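Local coordinates for protein peptidoglycan N-acetylglucosamine deacetylase (PDB 4L1G) that removes the N-acetyl group from N-acetylglucosamine residues of peptidoglycan, using zinc, and also acts on soluble chitin substrates and N-acetylchitooligomers, at residues K72-T78 with G250-L256; L107-E112 with T132-P136; V141-R147 with N178-A183; S194-V198 with N211-S216; V203-T209 with G234-A238. All blocks are in the same frame, centred on the assembly; numbering follows the deposited sequence.

Contact 1: K72-T78 with G250-L256; sequences KAEVALT and GARFVTL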
# COMPACT_ATOMS: atom_id res chain seq x y z
N LYS A 72 13.02 14.13 5.53
CA LYS A 72 13.54 13.43 4.36
C LYS A 72 12.73 13.87 3.14
O LYS A 72 11.51 13.99 3.21
CB LYS A 72 13.43 11.91 4.53
CG LYS A 72 14.19 11.36 5.72
CD LYS A 72 15.70 11.44 5.52
CE LYS A 72 16.17 10.44 4.47
NZ LYS A 72 17.65 10.54 4.24
N ALA A 73 13.42 14.11 2.03
CA ALA A 73 12.75 14.52 0.80
C ALA A 73 12.14 13.32 0.09
O ALA A 73 12.37 13.10 -1.10
CB ALA A 73 13.73 15.23 -0.12
N GLU A 74 11.36 12.53 0.83
CA GLU A 74 10.88 11.26 0.32
C GLU A 74 9.37 11.08 0.51
O GLU A 74 8.81 11.45 1.54
CB GLU A 74 11.64 10.11 0.99
CG GLU A 74 13.13 10.12 0.70
CD GLU A 74 13.93 9.15 1.56
OE1 GLU A 74 15.16 9.05 1.35
OE2 GLU A 74 13.34 8.50 2.46
N VAL A 75 8.73 10.52 -0.51
CA VAL A 75 7.32 10.16 -0.44
C VAL A 75 7.17 8.71 -0.88
O VAL A 75 8.09 8.12 -1.44
CB VAL A 75 6.44 11.05 -1.35
CG1 VAL A 75 6.57 12.51 -0.94
CG2 VAL A 75 6.82 10.86 -2.80
N ALA A 76 6.00 8.13 -0.61
CA ALA A 76 5.78 6.72 -0.93
C ALA A 76 4.48 6.49 -1.70
O ALA A 76 3.40 6.87 -1.24
CB ALA A 76 5.79 5.88 0.35
N LEU A 77 4.60 5.88 -2.87
CA LEU A 77 3.44 5.42 -3.62
C LEU A 77 3.02 4.05 -3.12
O LEU A 77 3.85 3.15 -2.97
CB LEU A 77 3.75 5.34 -5.12
CG LEU A 77 3.95 6.65 -5.88
CD1 LEU A 77 4.57 6.38 -7.25
CD2 LEU A 77 2.63 7.38 -6.04
N THR A 78 1.73 3.89 -2.83
CA THR A 78 1.19 2.59 -2.44
C THR A 78 -0.05 2.26 -3.26
O THR A 78 -0.80 3.16 -3.64
CB THR A 78 0.85 2.52 -0.93
OG1 THR A 78 -0.27 3.37 -0.65
CG2 THR A 78 2.04 2.94 -0.08
N GLY A 250 11.86 18.24 -5.81
CA GLY A 250 12.93 17.66 -5.02
C GLY A 250 12.57 16.34 -4.35
O GLY A 250 13.39 15.76 -3.65
N ALA A 251 11.34 15.88 -4.57
CA ALA A 251 10.87 14.64 -3.95
C ALA A 251 11.48 13.39 -4.58
O ALA A 251 11.66 13.32 -5.80
CB ALA A 251 9.35 14.56 -4.00
N ARG A 252 11.81 12.42 -3.74
CA ARG A 252 12.24 11.10 -4.20
C ARG A 252 11.22 10.06 -3.73
O ARG A 252 10.59 10.23 -2.69
CB ARG A 252 13.64 10.77 -3.67
CG ARG A 252 14.70 11.81 -4.02
CD ARG A 252 16.08 11.40 -3.51
NE ARG A 252 16.07 11.11 -2.08
CZ ARG A 252 16.39 11.98 -1.13
NH1 ARG A 252 16.76 13.22 -1.45
NH2 ARG A 252 16.35 11.62 0.15
N PHE A 253 11.06 8.99 -4.51
CA PHE A 253 10.08 7.96 -4.19
C PHE A 253 10.74 6.75 -3.54
O PHE A 253 11.75 6.25 -4.03
CB PHE A 253 9.30 7.55 -5.44
CG PHE A 253 8.41 8.64 -5.96
CD1 PHE A 253 7.05 8.63 -5.68
CD2 PHE A 253 8.92 9.67 -6.73
CE1 PHE A 253 6.22 9.63 -6.15
CE2 PHE A 253 8.10 10.68 -7.21
CZ PHE A 253 6.75 10.66 -6.92
N VAL A 254 10.17 6.30 -2.43
CA VAL A 254 10.73 5.18 -1.68
C VAL A 254 9.65 4.15 -1.34
O VAL A 254 8.46 4.39 -1.54
CB VAL A 254 11.37 5.66 -0.36
CG1 VAL A 254 12.51 6.64 -0.63
CG2 VAL A 254 10.33 6.28 0.56
N THR A 255 10.09 3.00 -0.84
CA THR A 255 9.17 1.98 -0.35
C THR A 255 8.91 2.22 1.13
O THR A 255 9.63 2.98 1.77
CB THR A 255 9.74 0.57 -0.53
OG1 THR A 255 10.92 0.44 0.28
CG2 THR A 255 10.10 0.31 -1.98
N LEU A 256 7.88 1.57 1.67
CA LEU A 256 7.55 1.73 3.08
C LEU A 256 8.66 1.28 4.05
O LEU A 256 8.97 2.00 5.00
CB LEU A 256 6.21 1.08 3.42
CG LEU A 256 4.99 1.76 2.80
CD1 LEU A 256 3.70 1.18 3.38
CD2 LEU A 256 5.05 3.27 3.00
O HOH W 1 15.75 8.29 -1.67
O HOH W 2 7.10 5.14 -3.75
O HOH W 3 6.02 2.79 -1.46

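Contact 2: L107-E112 with T132-P136; sequences LGENAE and TYSHP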
# COMPACT_ATOMS: atom_id res chain seq x y z
N LEU A 107 -4.45 -8.34 -1.83
CA LEU A 107 -5.48 -9.19 -1.24
C LEU A 107 -5.10 -10.65 -1.42
O LEU A 107 -4.62 -11.04 -2.49
CB LEU A 107 -6.84 -8.92 -1.89
CG LEU A 107 -7.50 -7.59 -1.53
CD1 LEU A 107 -8.69 -7.31 -2.44
CD2 LEU A 107 -7.93 -7.59 -0.08
N GLY A 108 -5.31 -11.45 -0.38
CA GLY A 108 -4.99 -12.86 -0.43
C GLY A 108 -5.72 -13.60 -1.53
O GLY A 108 -5.13 -14.44 -2.22
N GLU A 109 -7.00 -13.29 -1.71
CA GLU A 109 -7.83 -13.98 -2.70
C GLU A 109 -7.41 -13.66 -4.13
O GLU A 109 -7.52 -14.49 -5.02
CB GLU A 109 -9.31 -13.68 -2.48
CG GLU A 109 -9.70 -12.23 -2.75
CD GLU A 109 -11.13 -11.93 -2.35
OE1 GLU A 109 -11.83 -12.85 -1.88
OE2 GLU A 109 -11.56 -10.76 -2.49
N ASN A 110 -6.92 -12.44 -4.34
CA ASN A 110 -6.48 -12.03 -5.67
C ASN A 110 -5.11 -12.59 -6.02
O ASN A 110 -4.81 -12.83 -7.19
CB ASN A 110 -6.49 -10.50 -5.79
CG ASN A 110 -7.90 -9.94 -5.86
OD1 ASN A 110 -8.85 -10.67 -6.15
ND2 ASN A 110 -8.04 -8.65 -5.59
N ALA A 111 -4.29 -12.79 -5.00
CA ALA A 111 -2.98 -13.40 -5.17
C ALA A 111 -3.11 -14.86 -5.62
O ALA A 111 -2.23 -15.39 -6.30
CB ALA A 111 -2.17 -13.30 -3.89
N GLU A 112 -4.21 -15.50 -5.23
CA GLU A 112 -4.47 -16.89 -5.62
C GLU A 112 -4.86 -16.99 -7.09
O GLU A 112 -4.50 -17.95 -7.77
CB GLU A 112 -5.56 -17.50 -4.75
CG GLU A 112 -5.13 -17.79 -3.33
CD GLU A 112 -6.25 -18.38 -2.50
OE1 GLU A 112 -5.96 -19.18 -1.59
OE2 GLU A 112 -7.43 -18.05 -2.76
N THR A 132 -5.13 -8.23 3.92
CA THR A 132 -6.12 -9.27 4.26
C THR A 132 -6.48 -10.16 3.07
O THR A 132 -6.04 -9.92 1.95
CB THR A 132 -7.44 -8.73 4.90
OG1 THR A 132 -8.30 -8.22 3.87
CG2 THR A 132 -7.16 -7.65 5.94
N TYR A 133 -7.28 -11.18 3.34
CA TYR A 133 -7.62 -12.17 2.33
C TYR A 133 -8.79 -11.75 1.44
O TYR A 133 -8.67 -11.75 0.22
CB TYR A 133 -7.92 -13.52 2.99
CG TYR A 133 -8.26 -14.61 1.99
CD1 TYR A 133 -7.26 -15.26 1.28
CD2 TYR A 133 -9.58 -14.99 1.76
CE1 TYR A 133 -7.56 -16.25 0.36
CE2 TYR A 133 -9.88 -15.98 0.85
CZ TYR A 133 -8.87 -16.61 0.15
OH TYR A 133 -9.17 -17.59 -0.76
N SER A 134 -9.92 -11.40 2.05
CA SER A 134 -11.12 -11.11 1.27
C SER A 134 -11.67 -9.70 1.51
O SER A 134 -12.86 -9.45 1.29
CB SER A 134 -12.21 -12.16 1.54
OG SER A 134 -12.52 -12.23 2.92
N HIS A 135 -10.81 -8.80 1.97
CA HIS A 135 -11.16 -7.39 2.14
C HIS A 135 -12.40 -7.14 3.01
O HIS A 135 -13.31 -6.42 2.59
CB HIS A 135 -11.37 -6.76 0.76
CG HIS A 135 -11.17 -5.27 0.73
ND1 HIS A 135 -12.21 -4.38 0.90
CD2 HIS A 135 -10.06 -4.53 0.52
CE1 HIS A 135 -11.75 -3.15 0.82
NE2 HIS A 135 -10.45 -3.21 0.59
N PRO A 136 -12.45 -7.72 4.22
CA PRO A 136 -13.62 -7.40 5.05
C PRO A 136 -13.37 -6.15 5.89
O PRO A 136 -12.22 -5.74 6.05
CB PRO A 136 -13.73 -8.61 5.96
CG PRO A 136 -12.31 -9.02 6.17
CD PRO A 136 -11.58 -8.71 4.89
O HOH W 4 -7.33 -20.08 0.29

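Contact 3: V141-R147 with N178-A183; sequences VNEDEYR and NQLKWA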
# COMPACT_ATOMS: atom_id res chain seq x y z
N VAL A 141 -15.27 -7.66 12.54
CA VAL A 141 -14.92 -9.06 12.74
C VAL A 141 -14.37 -9.32 14.14
O VAL A 141 -13.90 -8.40 14.80
CB VAL A 141 -13.88 -9.54 11.70
CG1 VAL A 141 -14.36 -9.24 10.29
CG2 VAL A 141 -12.52 -8.92 11.96
N ASN A 142 -14.45 -10.57 14.58
CA ASN A 142 -13.82 -10.96 15.84
C ASN A 142 -12.35 -11.28 15.64
O ASN A 142 -11.87 -11.37 14.51
CB ASN A 142 -14.58 -12.12 16.52
CG ASN A 142 -14.74 -13.34 15.62
OD1 ASN A 142 -13.79 -13.78 14.97
ND2 ASN A 142 -15.95 -13.88 15.59
N GLU A 143 -11.62 -11.45 16.74
CA GLU A 143 -10.17 -11.65 16.69
C GLU A 143 -9.76 -12.87 15.86
O GLU A 143 -8.76 -12.81 15.14
CB GLU A 143 -9.59 -11.74 18.10
CG GLU A 143 -9.57 -10.42 18.86
CD GLU A 143 -8.57 -9.43 18.30
OE1 GLU A 143 -8.74 -8.21 18.51
OE2 GLU A 143 -7.59 -9.87 17.64
N ASP A 144 -10.52 -13.95 15.96
CA ASP A 144 -10.21 -15.17 15.22
C ASP A 144 -10.26 -14.94 13.71
O ASP A 144 -9.38 -15.39 12.98
CB ASP A 144 -11.16 -16.31 15.60
CG ASP A 144 -10.90 -16.83 17.00
OD1 ASP A 144 -11.80 -17.50 17.56
OD2 ASP A 144 -9.81 -16.56 17.55
N GLU A 145 -11.30 -14.25 13.25
CA GLU A 145 -11.44 -13.94 11.84
C GLU A 145 -10.36 -12.98 11.36
O GLU A 145 -9.77 -13.17 10.29
CB GLU A 145 -12.83 -13.36 11.54
CG GLU A 145 -13.00 -12.81 10.13
CD GLU A 145 -12.97 -13.88 9.05
OE1 GLU A 145 -12.99 -13.51 7.86
OE2 GLU A 145 -12.93 -15.08 9.38
N TYR A 146 -10.09 -11.95 12.16
CA TYR A 146 -9.04 -10.99 11.86
C TYR A 146 -7.68 -11.68 11.69
O TYR A 146 -7.00 -11.49 10.69
CB TYR A 146 -8.96 -9.93 12.96
CG TYR A 146 -7.64 -9.18 13.02
CD1 TYR A 146 -7.30 -8.27 12.03
CD2 TYR A 146 -6.76 -9.39 14.07
CE1 TYR A 146 -6.10 -7.58 12.09
CE2 TYR A 146 -5.56 -8.70 14.13
CZ TYR A 146 -5.24 -7.80 13.14
OH TYR A 146 -4.04 -7.12 13.20
N ARG A 147 -7.31 -12.48 12.69
CA ARG A 147 -6.04 -13.19 12.65
C ARG A 147 -5.98 -14.19 11.50
O ARG A 147 -4.94 -14.35 10.86
CB ARG A 147 -5.77 -13.88 13.99
CG ARG A 147 -5.55 -12.89 15.12
CD ARG A 147 -5.55 -13.54 16.49
NE ARG A 147 -5.38 -12.54 17.55
CZ ARG A 147 -5.46 -12.81 18.85
NH1 ARG A 147 -5.71 -14.04 19.27
NH2 ARG A 147 -5.29 -11.83 19.74
N ASN A 178 -7.14 -3.75 19.75
CA ASN A 178 -6.65 -5.09 20.05
C ASN A 178 -6.07 -5.78 18.83
O ASN A 178 -5.14 -6.58 18.94
CB ASN A 178 -7.76 -5.94 20.68
CG ASN A 178 -8.04 -5.57 22.12
OD1 ASN A 178 -7.15 -5.08 22.82
ND2 ASN A 178 -9.26 -5.82 22.57
N GLN A 179 -6.63 -5.46 17.67
CA GLN A 179 -6.11 -5.98 16.41
C GLN A 179 -4.74 -5.38 16.14
O GLN A 179 -3.81 -6.07 15.72
CB GLN A 179 -7.06 -5.64 15.27
CG GLN A 179 -8.44 -6.29 15.39
CD GLN A 179 -9.42 -5.77 14.36
OE1 GLN A 179 -9.20 -4.72 13.76
NE2 GLN A 179 -10.50 -6.50 14.14
N LEU A 180 -4.62 -4.08 16.40
CA LEU A 180 -3.37 -3.37 16.22
C LEU A 180 -2.34 -3.84 17.24
O LEU A 180 -1.15 -3.95 16.94
CB LEU A 180 -3.61 -1.87 16.35
CG LEU A 180 -2.43 -0.91 16.12
CD1 LEU A 180 -1.73 -1.21 14.80
CD2 LEU A 180 -2.93 0.52 16.15
N LYS A 181 -2.81 -4.13 18.45
CA LYS A 181 -1.95 -4.62 19.52
C LYS A 181 -1.36 -5.98 19.17
O LYS A 181 -0.17 -6.22 19.36
CB LYS A 181 -2.72 -4.69 20.84
CG LYS A 181 -1.95 -5.30 22.00
CD LYS A 181 -2.75 -5.20 23.29
CE LYS A 181 -2.11 -6.00 24.41
NZ LYS A 181 -2.15 -7.47 24.17
N TRP A 182 -2.20 -6.88 18.66
CA TRP A 182 -1.75 -8.20 18.23
C TRP A 182 -0.72 -8.10 17.10
O TRP A 182 0.30 -8.78 17.13
CB TRP A 182 -2.94 -9.06 17.79
CG TRP A 182 -2.55 -10.43 17.31
CD1 TRP A 182 -2.29 -11.52 18.09
CD2 TRP A 182 -2.37 -10.85 15.96
NE1 TRP A 182 -1.96 -12.60 17.30
CE2 TRP A 182 -2.01 -12.22 15.99
CE3 TRP A 182 -2.49 -10.21 14.72
CZ2 TRP A 182 -1.76 -12.95 14.83
CZ3 TRP A 182 -2.24 -10.94 13.57
CH2 TRP A 182 -1.88 -12.30 13.63
N ALA A 183 -1.00 -7.25 16.12
CA ALA A 183 -0.09 -7.06 14.99
C ALA A 183 1.28 -6.55 15.42
O ALA A 183 2.31 -7.01 14.93
CB ALA A 183 -0.71 -6.11 13.97
O HOH W 5 -11.38 -8.42 16.18

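Contact 4: S194-V198 with N211-S216; sequences SVDTV and NVLGNS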
# COMPACT_ATOMS: atom_id res chain seq x y z
N SER A 194 -1.79 9.24 3.96
CA SER A 194 -1.99 10.66 4.28
C SER A 194 -2.43 11.46 3.06
O SER A 194 -2.87 12.61 3.19
CB SER A 194 -0.72 11.26 4.88
OG SER A 194 0.32 11.35 3.93
N VAL A 195 -2.31 10.86 1.88
CA VAL A 195 -2.82 11.48 0.65
C VAL A 195 -3.73 10.50 -0.08
O VAL A 195 -3.28 9.47 -0.59
CB VAL A 195 -1.68 11.92 -0.29
CG1 VAL A 195 -2.25 12.51 -1.58
CG2 VAL A 195 -0.77 12.93 0.41
N ASP A 196 -5.02 10.82 -0.14
CA ASP A 196 -6.00 9.96 -0.78
C ASP A 196 -6.38 10.49 -2.16
O ASP A 196 -6.91 11.60 -2.29
CB ASP A 196 -7.24 9.81 0.09
CG ASP A 196 -8.19 8.74 -0.42
OD1 ASP A 196 -7.83 8.02 -1.37
OD2 ASP A 196 -9.30 8.62 0.14
N THR A 197 -6.12 9.69 -3.19
CA THR A 197 -6.41 10.08 -4.56
C THR A 197 -7.88 9.88 -4.92
O THR A 197 -8.33 10.35 -5.96
CB THR A 197 -5.57 9.27 -5.57
OG1 THR A 197 -5.95 7.89 -5.52
CG2 THR A 197 -4.08 9.40 -5.27
N VAL A 198 -8.61 9.19 -4.04
CA VAL A 198 -9.98 8.72 -4.30
C VAL A 198 -10.19 8.25 -5.74
O VAL A 198 -11.21 8.53 -6.37
CB VAL A 198 -11.08 9.74 -3.85
CG1 VAL A 198 -11.03 9.95 -2.34
CG2 VAL A 198 -10.96 11.08 -4.58
N ASN A 211 -4.78 16.90 -7.13
CA ASN A 211 -5.03 16.51 -5.75
C ASN A 211 -3.74 16.12 -5.05
O ASN A 211 -3.41 16.66 -3.99
CB ASN A 211 -6.03 15.35 -5.72
CG ASN A 211 -6.27 14.80 -4.32
OD1 ASN A 211 -6.04 15.48 -3.32
ND2 ASN A 211 -6.73 13.56 -4.25
N VAL A 212 -3.00 15.19 -5.65
CA VAL A 212 -1.75 14.70 -5.07
C VAL A 212 -0.71 15.81 -4.88
O VAL A 212 -0.12 15.93 -3.81
CB VAL A 212 -1.13 13.56 -5.92
CG1 VAL A 212 0.27 13.22 -5.43
CG2 VAL A 212 -2.02 12.33 -5.88
N LEU A 213 -0.51 16.61 -5.92
CA LEU A 213 0.48 17.69 -5.86
C LEU A 213 0.11 18.78 -4.87
O LEU A 213 0.98 19.47 -4.34
CB LEU A 213 0.71 18.29 -7.25
CG LEU A 213 1.91 17.77 -8.04
CD1 LEU A 213 3.20 18.10 -7.31
CD2 LEU A 213 1.79 16.27 -8.27
N GLY A 214 -1.19 18.94 -4.63
CA GLY A 214 -1.67 19.96 -3.72
C GLY A 214 -1.60 19.54 -2.27
O GLY A 214 -1.62 20.38 -1.37
N ASN A 215 -1.50 18.23 -2.03
CA ASN A 215 -1.55 17.71 -0.66
C ASN A 215 -0.35 16.86 -0.24
O ASN A 215 -0.36 16.26 0.83
CB ASN A 215 -2.85 16.92 -0.44
CG ASN A 215 -4.09 17.78 -0.62
OD1 ASN A 215 -4.49 18.51 0.29
ND2 ASN A 215 -4.70 17.70 -1.79
N SER A 216 0.67 16.80 -1.09
CA SER A 216 1.85 15.99 -0.78
C SER A 216 2.97 16.78 -0.11
O SER A 216 3.28 17.91 -0.51
CB SER A 216 2.38 15.28 -2.03
OG SER A 216 1.49 14.25 -2.44
O HOH W 6 -1.41 15.17 3.49
O HOH W 7 -8.30 13.03 -6.38

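Contact 5: V203-T209 with G234-A238; sequences VSADTIT and GSVDA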
# COMPACT_ATOMS: atom_id res chain seq x y z
N VAL A 203 -12.25 9.22 -11.11
CA VAL A 203 -11.82 10.58 -11.41
C VAL A 203 -10.64 10.59 -12.38
O VAL A 203 -9.85 9.65 -12.43
CB VAL A 203 -11.46 11.36 -10.13
CG1 VAL A 203 -12.72 11.74 -9.37
CG2 VAL A 203 -10.54 10.52 -9.25
N SER A 204 -10.53 11.67 -13.16
CA SER A 204 -9.55 11.74 -14.24
C SER A 204 -8.11 11.86 -13.75
O SER A 204 -7.86 12.04 -12.56
CB SER A 204 -9.86 12.92 -15.17
OG SER A 204 -9.63 14.16 -14.52
N ALA A 205 -7.17 11.74 -14.68
CA ALA A 205 -5.74 11.83 -14.36
C ALA A 205 -5.36 13.23 -13.88
O ALA A 205 -4.51 13.37 -12.99
CB ALA A 205 -4.90 11.43 -15.57
N ASP A 206 -5.97 14.26 -14.46
CA ASP A 206 -5.69 15.63 -14.06
C ASP A 206 -6.22 15.93 -12.65
O ASP A 206 -5.57 16.64 -11.88
CB ASP A 206 -6.28 16.63 -15.06
CG ASP A 206 -5.43 16.76 -16.31
OD1 ASP A 206 -4.19 16.67 -16.21
OD2 ASP A 206 -6.00 16.97 -17.40
N THR A 207 -7.39 15.38 -12.33
CA THR A 207 -7.99 15.57 -11.02
C THR A 207 -7.12 14.94 -9.94
O THR A 207 -6.84 15.55 -8.91
CB THR A 207 -9.40 14.95 -10.95
OG1 THR A 207 -10.25 15.61 -11.90
CG2 THR A 207 -9.99 15.10 -9.56
N ILE A 208 -6.68 13.71 -10.19
CA ILE A 208 -5.83 12.98 -9.26
C ILE A 208 -4.49 13.69 -9.08
O ILE A 208 -4.00 13.83 -7.96
CB ILE A 208 -5.60 11.53 -9.73
CG1 ILE A 208 -6.93 10.78 -9.73
CG2 ILE A 208 -4.58 10.83 -8.85
CD1 ILE A 208 -6.85 9.40 -10.33
N THR A 209 -3.90 14.14 -10.19
CA THR A 209 -2.61 14.81 -10.16
C THR A 209 -2.65 16.11 -9.37
O THR A 209 -1.79 16.36 -8.52
CB THR A 209 -2.09 15.09 -11.58
OG1 THR A 209 -1.91 13.86 -12.28
CG2 THR A 209 -0.76 15.84 -11.53
N GLY A 234 -7.50 6.32 -15.21
CA GLY A 234 -7.02 7.66 -14.96
C GLY A 234 -6.00 7.67 -13.84
O GLY A 234 -5.08 8.49 -13.82
N SER A 235 -6.15 6.73 -12.91
CA SER A 235 -5.23 6.60 -11.79
C SER A 235 -3.87 6.14 -12.29
O SER A 235 -2.83 6.59 -11.81
CB SER A 235 -5.77 5.62 -10.76
OG SER A 235 -5.02 5.67 -9.56
N VAL A 236 -3.88 5.23 -13.27
CA VAL A 236 -2.65 4.75 -13.88
C VAL A 236 -1.99 5.88 -14.67
O VAL A 236 -0.79 6.12 -14.53
CB VAL A 236 -2.91 3.55 -14.80
CG1 VAL A 236 -1.59 3.02 -15.35
CG2 VAL A 236 -3.65 2.45 -14.05
N ASP A 237 -2.79 6.57 -15.48
CA ASP A 237 -2.29 7.68 -16.29
C ASP A 237 -1.76 8.82 -15.44
O ASP A 237 -0.87 9.56 -15.86
CB ASP A 237 -3.38 8.20 -17.23
CG ASP A 237 -3.80 7.17 -18.26
OD1 ASP A 237 -4.98 7.21 -18.68
OD2 ASP A 237 -2.96 6.33 -18.64
N ALA A 238 -2.32 8.97 -14.24
CA ALA A 238 -1.91 10.04 -13.32
C ALA A 238 -0.43 9.94 -12.96
O ALA A 238 0.22 10.95 -12.72
CB ALA A 238 -2.77 10.01 -12.06

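Contact 1: K72-T78 with G250-L256
The guanidinium of Arg252 has Ala73 O over the centre of one face, while at its edge, in plane, lie Glu74 OE1 and a water. NH2 of Arg252 donates to Glu74 OE1 at 3.1 Å (162° at the hydrogen), a salt bridge on the anti side but tilted out of the carboxylate plane, the two flat groups being 85° apart. The same water accepts from Arg252 NE and donates to Glu74 OE1, closing a small cycle with the charge pair. On the sheet face turned the other way, Val75 CG2 sits over one face of the Phe253 ring, displaced toward its rim and 3.9 Å from the ring centroid, a CH-pi contact. Leu77 CG approaches the same ring at 3.7 Å from Phe253 CD1, beside Ile243 of helix 233-248. Three backbone bonds set the parallel register: Arg252 N to Ala73 O, Val75 N to Arg252 O at 2.9 Å, and Val254 N to Val75 O. Beyond Val254 the two segments part, and one water bridges Leu77 N and Val254 O. With strand 74-80 also paired to strands 103-106 and 221-225, this is the parallel strand pairing of the distorted beta/alpha barrel of polysaccharide deacetylases.

Contact 2: L107-E112 with T132-P136
The zinc-binding loop of the deacetylase, which carries the ligand His135, rests here on the first turn of helix 108-113. Leu107 brings the contact up to the metal site: its CD2 lies in plane at the edge of the His135 imidazole and comes within 3.6 Å of His135 CB, while Asp81 and His131 supply the other protein ligands of the zinc. Two main-chain bonds fasten the loop to the helix start. Gly108 N donates to Thr132 O at 2.9 Å (163° at the hydrogen), and Glu109 N donates to Tyr133 O at 3.0 Å, so two N-H groups of the helix's first turn are answered by loop carbonyls. Gly108, without a side chain, lets its CA come within 3.9 Å of Tyr133 CA. The ring of Tyr133 runs along the helix toward Glu112, its CG standing opposite its own amide nitrogen (chi1 -179°). Glu109 CB covers one ring face, 4.1 Å from the centroid, and Tyr133 OH donates to Glu112 OE2 at 2.7 Å on the syn side, though well out of the carboxylate plane, with ring and carboxylate planes 87° apart. A water joins Glu112 OE1 to the same hydroxyl. Gln149 of helix 143-161 also holds the loop, OE1 accepting from Tyr133 N and Ser134 N. Together these contacts join helix 108-113 to the loop carrying His135, part of the aspartate-histidine-histidine zinc site characteristic of NodB-type deacetylases.

Contact 3: V141-R147 with N178-A183
Tyr146 and Gln179 form the tight centre of this helix-helix packing, where helices 143-161 and 177-185 of the NodB-homology beta/alpha fold cross at -47° with their local axes 10.9 Å apart. Gln179 lies across the tyrosine ring: its CB stands over one face, 3.6 Å from the centroid, and its amide is stacked on the ring with planes 17° apart. The tyrosine reaches across the gap with its CG roughly opposite the backbone nitrogen, bringing OH to Gln179 O at 2.7 Å in a hydrogen bond of weak geometry. The hydroxyl also touches Ala183 CB, and Tyr146 CE2 meets Trp182 CE3 obliquely at 3.5 Å. The polar end of Gln179 is held by neighbours just outside the segments, NE2 donating to Leu138 O and OE1 accepting from Leu176 N, which fixes the rotation of the amide over the ring. On the more exposed side the packing changes character. There Arg147, extended from CG to NE, lays its guanidinium on Trp182, the planes 26° apart, in an off-centre cation-pi contact with the five-membered ring. Glu143 CB lies over the opposite guanidinium face, and its OE2 makes a salt bridge of charges only, with no N-H pointing at it; OE1 meets Asn178 CB at 3.3 Å. At the start of helix 143-161 the contact is looser, and a water donates to Val141 O and accepts from Gln179 NE2. Trp182 is only partly buried, and the aliphatic part of Arg147 screens one indole face, CG standing 3.7 Å from the centroid of the six-membered ring.

Contact 4: S194-V198 with N211-S216
Thr197 and Val212 lie side by side and point the same way, their CG2 methyls meeting at 3.6 Å. The hydroxyl of Thr197 is turned to another partner, donating to Leu223 O in the next strand, which leaves the methyl for the helix. Two residues earlier, Val195 aims its side chain at the end of helix 205-215, and its two methyls divide the work: CG1 rests near Val212 CA, and CG2 packs against Asn215 O at 3.4 Å and near Ser216 OG. The direct hydrogen bond is made by Asn211, whose CG stands opposite its backbone nitrogen (chi1 176°) and so extends toward the strand. Asn211 ND2 donates to Asp196 O at 2.8 Å, with the acceptor 12° out of the amide plane, while a water accepts from the same nitrogen and donates to Thr197 O. A second water joins Ser194 O to Asn215 O at the other end of the contact. The helix end is tied internally: Val212 O accepts from Asn215 N and Ser216 OG, which reach it from opposite faces of its plane. Asp196 points away from the helix and closes an Asx turn, Val198 N donating to its OD1 at 3.0 Å from above the carboxylate plane; its side chain lies about 5 Å from that of His225, the predicted proton donor. Strand 195-196 and helix 205-215 here pack as the first two elements of a beta-alpha-beta unit completed by strand 221-225.

Contact 5: V203-T209 with G234-A238
Ala205 packs on Gly234 and Ala238, with no hydrogen bond between the segments. The one polar approach is a weak CA-H...O contact from Ala205 CA to Gly234 O at 3.4 Å, bent to 126° at the hydrogen. Gly234, having no side chain, lets the start of helix 205-215 come close. Apolar contacts carry the rest. Ala205 CB touches Asp237 CB and faces Ala238 CB at 4.3 Å, small groups that let the CA atoms of Ala205 and Ala238 come within 4.4 Å. Ile208 spreads its two branches over the neighbouring helix: CG2, standing opposite the backbone nitrogen, meets Ala238 CB at 3.8 Å, while CG1, beside that nitrogen (chi1 -64°), carries CD1 to Ser235 CA at 3.5 Å. Side-chain hydrogen bonds are made within the 203-209 segment or to outside residues. Thr209 OG1 donates to Ala205 O at 2.7 Å, and Thr209 N reaches the same oxygen from the opposite face, so two bonds grip one carbonyl beside the interface. Ser204, at the N-cap position, shares a hydrogen bond with Thr207 through their hydroxyls. Ser235 OG turns from the contact to Asp199 OD2 and Gln224 NE2. The local axes pass 8.1 Å apart at a crossing angle of -58°, a close approach consistent with the small alanine and glycine residues. Helix 233-248 thus lies between two neighbours, helix 205-215 on this side and helix 89-97, which Val236 and Asp237 touch, while Ile208 also packs on Thr197 just after strand 195-196.

Overall arrangement
Contact 1 pairs strand 74-80 with strand 252-253, closing a chain loop of 171 residues, and the other four contacts are nested within it. Contacts 2 and 3 follow in series, their centres 16 Å apart, on the side of the chain's centre opposite contact 1. Contacts 4 and 5 interleave along the chain, share helix 205-215 and touch, with Thr197 CB 3.8 Å from Ile208 CG2. Contacts 1 and 4 reach the same parallel sheet, their centres 13 Å apart, while helix 233-248 of contact 5 leads into strand 252-253. Zinc ligand His135 lies in contact 2, whereas contacts 4 and 5 approach the predicted proton donor His225.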